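Local coordinates for protein LST4 (Kluyveromyces lactis, PDB 4ZY8) that is probably involved in extracellular amino acid uptake and in Golgi-to-plasma-membrane protein trafficking, and is represented here by its DENN-family longin domain, at residues 82-87 / 116-121. Sequence-based numbering, arbitrary orientation.
Sequences FTRIFY and HISSFL
The Arg84 guanidinium meets Ser118 and Leu121 of the helix while its NH1 is gripped by Asp122 and Glu125 of the same helix and its NE by Asp69. These carboxylates probably balance the buried charge and help fix the rotation of the group. Arg84 NH2 adds a weak hydrogen bond to the backbone carbonyl Ser118 O (3.4 Å), bent to 136° at the hydrogen. The hydroxyl Ser118 OG lies in the plane of the guanidinium at its edge, 3.4 Å from Arg84 NH2. Leu121 lays CB over the centre of one guanidinium face, 3.7 Å above the plane, the two side chains running alongside in opposite senses. Bends at chi2 (68°) and chi3 (53°) fold the arginine chain so that its flat end meets this apolar methylene. Two residues earlier on the strand, Phe82 CE1 packs on Ile117 CG2 at 4.1 Å, the side chains crossing at about a right angle, while Leu121 CD1 lies near the ring plane at the edge, 4.4 Å from Phe82 CD1. The contact fastens helix 114-134 to one face of the longin domain's five-stranded antiparallel sheet, where strand 79-87 runs between 68-74 and 95-103; beside it, Phe159 of helix 150-166 touches both Phe82 and Leu121.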
loop_
_atom_site.group_PDB
_atom_site.type_symbol
_atom_site.label_atom_id
_atom_site.label_comp_id
_atom_site.label_asym_id
_atom_site.label_seq_id
_atom_site.Cartn_x
_atom_site.Cartn_y
_atom_site.Cartn_z
ATOM N N PHE A 82 5.121 -5.064 1.069
ATOM C CA PHE A 82 3.986 -5.615 0.339
ATOM C C PHE A 82 3.049 -4.515 -0.142
ATOM O O PHE A 82 2.711 -3.588 0.592
ATOM C CB PHE A 82 3.240 -6.695 1.150
ATOM C CG PHE A 82 2.660 -6.243 2.484
ATOM C CD1 PHE A 82 1.312 -5.934 2.600
ATOM C CD2 PHE A 82 3.440 -6.205 3.627
ATOM C CE1 PHE A 82 0.755 -5.563 3.832
ATOM C CE2 PHE A 82 2.898 -5.840 4.870
ATOM C CZ PHE A 82 1.551 -5.523 4.966
ATOM N N THR A 83 2.667 -4.630 -1.406
ATOM C CA THR A 83 1.961 -3.572 -2.118
ATOM C C THR A 83 0.697 -4.059 -2.816
ATOM O O THR A 83 0.739 -5.003 -3.594
ATOM C CB THR A 83 2.879 -2.937 -3.207
ATOM O OG1 THR A 83 3.994 -2.304 -2.586
ATOM C CG2 THR A 83 2.116 -1.890 -4.032
ATOM N N ARG A 84 -0.410 -3.382 -2.561
ATOM C CA ARG A 84 -1.621 -3.531 -3.359
ATOM C C ARG A 84 -1.667 -2.389 -4.357
ATOM O O ARG A 84 -1.691 -1.221 -3.963
ATOM C CB ARG A 84 -2.866 -3.513 -2.468
ATOM C CG ARG A 84 -4.206 -3.222 -3.182
ATOM C CD ARG A 84 -4.648 -4.352 -4.128
ATOM N NE ARG A 84 -4.686 -5.668 -3.461
ATOM C CZ ARG A 84 -5.760 -6.244 -2.924
ATOM N NH1 ARG A 84 -6.947 -5.639 -2.940
ATOM N NH2 ARG A 84 -5.635 -7.445 -2.367
ATOM N N ILE A 85 -1.706 -2.700 -5.646
ATOM C CA ILE A 85 -1.745 -1.630 -6.627
ATOM C C ILE A 85 -2.987 -1.855 -7.499
ATOM O O ILE A 85 -3.314 -2.980 -7.824
ATOM C CB ILE A 85 -0.413 -1.572 -7.431
ATOM C CG1 ILE A 85 -0.311 -0.319 -8.289
ATOM C CG2 ILE A 85 -0.155 -2.851 -8.223
ATOM C CD1 ILE A 85 1.123 -0.043 -8.698
ATOM N N PHE A 86 -3.737 -0.796 -7.776
ATOM C CA PHE A 86 -4.999 -0.914 -8.506
ATOM C C PHE A 86 -5.287 0.327 -9.326
ATOM O O PHE A 86 -4.687 1.377 -9.103
ATOM C CB PHE A 86 -6.171 -1.174 -7.554
ATOM C CG PHE A 86 -6.319 -0.141 -6.466
ATOM C CD1 PHE A 86 -5.581 -0.242 -5.300
ATOM C CD2 PHE A 86 -7.218 0.904 -6.600
ATOM C CE1 PHE A 86 -5.708 0.707 -4.289
ATOM C CE2 PHE A 86 -7.358 1.853 -5.598
ATOM C CZ PHE A 86 -6.593 1.751 -4.435
ATOM N N TYR A 87 -6.222 0.215 -10.246
ATOM C CA TYR A 87 -6.626 1.308 -11.096
ATOM C C TYR A 87 -7.922 1.949 -10.624
ATOM O O TYR A 87 -8.763 1.282 -10.087
ATOM C CB TYR A 87 -6.800 0.803 -12.522
ATOM C CG TYR A 87 -5.533 0.343 -13.170
ATOM C CD1 TYR A 87 -5.097 -0.947 -13.026
ATOM C CD2 TYR A 87 -4.773 1.202 -13.925
ATOM C CE1 TYR A 87 -3.941 -1.364 -13.599
ATOM C CE2 TYR A 87 -3.614 0.789 -14.513
ATOM C CZ TYR A 87 -3.201 -0.500 -14.346
ATOM O OH TYR A 87 -2.058 -0.923 -14.924
ATOM N N HIS A 116 -6.071 -13.489 4.851
ATOM C CA HIS A 116 -6.651 -12.455 5.714
ATOM C C HIS A 116 -6.213 -11.058 5.276
ATOM O O HIS A 116 -7.036 -10.176 5.120
ATOM C CB HIS A 116 -6.266 -12.673 7.175
ATOM C CG HIS A 116 -6.881 -13.904 7.787
ATOM N ND1 HIS A 116 -6.176 -15.089 7.923
ATOM C CD2 HIS A 116 -8.095 -14.121 8.313
ATOM C CE1 HIS A 116 -6.962 -15.984 8.502
ATOM N NE2 HIS A 116 -8.127 -15.427 8.758
ATOM N N ILE A 117 -4.919 -10.894 5.055
ATOM C CA ILE A 117 -4.355 -9.597 4.702
ATOM C C ILE A 117 -4.949 -9.108 3.377
ATOM O O ILE A 117 -5.423 -7.987 3.290
ATOM C CB ILE A 117 -2.819 -9.656 4.570
ATOM C CG1 ILE A 117 -2.171 -10.299 5.815
ATOM C CG2 ILE A 117 -2.241 -8.273 4.226
ATOM C CD1 ILE A 117 -2.626 -9.730 7.105
ATOM N N SER A 118 -4.983 -9.991 2.381
ATOM C CA SER A 118 -5.523 -9.668 1.056
ATOM C C SER A 118 -6.965 -9.205 1.119
ATOM O O SER A 118 -7.371 -8.250 0.447
ATOM C CB SER A 118 -5.428 -10.887 0.136
ATOM O OG SER A 118 -6.036 -10.592 -1.096
ATOM N N SER A 119 -7.749 -9.864 1.954
ATOM C CA SER A 119 -9.127 -9.427 2.149
ATOM C C SER A 119 -9.216 -8.025 2.837
ATOM O O SER A 119 -10.075 -7.210 2.501
ATOM C CB SER A 119 -9.894 -10.491 2.937
ATOM O OG SER A 119 -11.208 -10.058 3.213
ATOM N N PHE A 120 -8.346 -7.744 3.800
ATOM C CA PHE A 120 -8.329 -6.411 4.419
ATOM C C PHE A 120 -7.846 -5.335 3.419
ATOM O O PHE A 120 -8.303 -4.204 3.447
ATOM C CB PHE A 120 -7.436 -6.399 5.657
ATOM C CG PHE A 120 -7.983 -7.199 6.817
ATOM C CD1 PHE A 120 -9.320 -7.155 7.138
ATOM C CD2 PHE A 120 -7.142 -7.982 7.593
ATOM C CE1 PHE A 120 -9.817 -7.879 8.220
ATOM C CE2 PHE A 120 -7.646 -8.723 8.681
ATOM C CZ PHE A 120 -8.969 -8.663 8.985
ATOM N N LEU A 121 -6.910 -5.707 2.552
ATOM C CA LEU A 121 -6.442 -4.799 1.514
ATOM C C LEU A 121 -7.573 -4.498 0.543
ATOM O O LEU A 121 -7.700 -3.347 0.100
ATOM C CB LEU A 121 -5.228 -5.395 0.780
ATOM C CG LEU A 121 -3.945 -5.339 1.613
ATOM C CD1 LEU A 121 -2.801 -6.091 0.972
ATOM C CD2 LEU A 121 -3.521 -3.873 1.896
#